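Local coordinates for protein BA_2500 (Bacillus anthracis, PDB 4GUC), which is of unknown function, although its DUF5065 domain belongs to the E-set clan of immunoglobulin-like beta-sandwich folds, at residues Val42-Gly47 against Ala102-Gly107. Residues are numbered along the deposited sequence; the frame is centred on the assembly and turned at random.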
# COMPACT_ATOMS: atom_id res chain seq x y z
N VAL A 42 -1.71 9.09 -5.48
CA VAL A 42 -0.94 9.80 -4.47
C VAL A 42 0.41 10.31 -4.97
O VAL A 42 1.03 9.68 -5.82
CB VAL A 42 -0.70 8.89 -3.23
CG1 VAL A 42 -2.07 8.39 -2.68
CG2 VAL A 42 0.16 7.69 -3.55
N THR A 43 0.87 11.42 -4.42
CA THR A 43 2.19 12.01 -4.74
C THR A 43 2.93 12.09 -3.40
O THR A 43 2.41 12.69 -2.45
CB THR A 43 2.11 13.36 -5.45
OG1 THR A 43 1.51 13.17 -6.73
CG2 THR A 43 3.53 13.95 -5.66
N ILE A 44 4.16 11.58 -3.35
CA ILE A 44 4.93 11.48 -2.12
C ILE A 44 6.38 11.87 -2.31
O ILE A 44 7.00 11.50 -3.32
CB ILE A 44 4.95 9.96 -1.71
CG1 ILE A 44 3.52 9.38 -1.67
CG2 ILE A 44 5.64 9.78 -0.38
CD1 ILE A 44 3.42 7.90 -1.38
N TYR A 45 6.95 12.63 -1.37
CA TYR A 45 8.37 12.96 -1.43
C TYR A 45 9.17 11.68 -1.17
O TYR A 45 8.97 11.03 -0.13
CB TYR A 45 8.75 14.02 -0.40
CG TYR A 45 10.25 14.20 -0.25
CD1 TYR A 45 11.01 14.79 -1.28
CD2 TYR A 45 10.93 13.83 0.92
CE1 TYR A 45 12.33 14.97 -1.18
CE2 TYR A 45 12.28 14.03 1.04
CZ TYR A 45 12.99 14.62 -0.01
OH TYR A 45 14.37 14.83 0.12
N THR A 46 10.11 11.33 -2.05
CA THR A 46 10.90 10.11 -1.89
C THR A 46 12.41 10.29 -1.80
O THR A 46 13.18 9.35 -1.76
CB THR A 46 10.51 9.11 -2.96
OG1 THR A 46 10.58 9.70 -4.25
CG2 THR A 46 9.05 8.62 -2.76
N GLY A 47 12.86 11.53 -1.76
CA GLY A 47 14.27 11.79 -1.56
C GLY A 47 15.17 11.75 -2.77
O GLY A 47 14.73 11.53 -3.87
N ALA A 102 -2.07 0.51 1.97
CA ALA A 102 -1.05 0.89 0.99
C ALA A 102 0.27 1.02 1.74
O ALA A 102 0.36 1.70 2.77
CB ALA A 102 -1.40 2.19 0.27
N VAL A 103 1.30 0.38 1.20
CA VAL A 103 2.63 0.37 1.78
C VAL A 103 3.65 0.80 0.74
O VAL A 103 3.57 0.37 -0.41
CB VAL A 103 3.01 -1.08 2.27
CG1 VAL A 103 4.41 -1.15 2.84
CG2 VAL A 103 1.97 -1.57 3.28
N MSE A 104 4.60 1.65 1.14
CA MSE A 104 5.67 2.08 0.28
C MSE A 104 7.01 1.59 0.79
O MSE A 104 7.30 1.71 2.00
CB MSE A 104 5.73 3.60 0.13
CG MSE A 104 6.80 4.08 -0.87
SE MSE A 104 6.91 5.96 -1.21
CE MSE A 104 7.57 6.51 0.49
N LYS A 105 7.80 0.99 -0.09
CA LYS A 105 9.16 0.58 0.23
C LYS A 105 10.06 1.65 -0.43
O LYS A 105 9.91 1.95 -1.63
CB LYS A 105 9.50 -0.78 -0.32
CG LYS A 105 10.96 -1.22 0.02
CD LYS A 105 11.22 -2.60 -0.47
CE LYS A 105 12.63 -3.10 -0.18
NZ LYS A 105 13.68 -2.34 -0.92
N LEU A 106 10.99 2.21 0.35
CA LEU A 106 11.90 3.25 -0.16
C LEU A 106 13.24 2.87 0.43
O LEU A 106 13.50 3.09 1.61
CB LEU A 106 11.47 4.63 0.28
CG LEU A 106 12.23 5.81 -0.29
CD1 LEU A 106 12.02 5.91 -1.81
CD2 LEU A 106 11.80 7.10 0.41
N GLY A 107 14.10 2.30 -0.39
CA GLY A 107 15.38 1.82 0.16
C GLY A 107 15.08 0.69 1.14
O GLY A 107 14.27 -0.18 0.86
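Selenomethionine M104 reaches from strand 98-106 to two side chains of the facing segment, I44 and T46. With CG anti to the backbone N (chi1 -176°) and the CA-CB-CG-SE torsion also extended, its chain runs almost straight at segment 42-47, then bends at chi3 (69°), which swings the methyl CE off the line of the chain. The selenium meets the T46 methyl CG2 at 3.7 Å and the I44 tip CD1 at 4.0 Å. CE lies 3.9 Å from the I44 branch methyl CG2, as the I44 and M104 side chains pass each other in opposite directions. No hydrogen bond joins the two segments: they come from different sheets, 39-45 pairing with 84-90 and 98-106 lying between 53-59 and 109-119, consistent with packing between the two sheets of an immunoglobulin-like beta sandwich, as in E-set domains. L29 and F87 also touch I44, while V54 and Y111 flank M104. K105 points to the other face of its sheet, towards W11, and its NZ bonds back to G107 O at 2.9 Å. L106 closes the contact where the backbones draw nearer, the CA atoms of T46 and L106 being 7.1 Å apart. Both its methyls approach the T46 carbonyl oxygen from one side, CD2 at 3.4 Å from T46 O, while CD1 also packs 3.7 Å from T46 CB. The hydroxyl OG1 of T46 makes a weak hydrogen bond to N83 O.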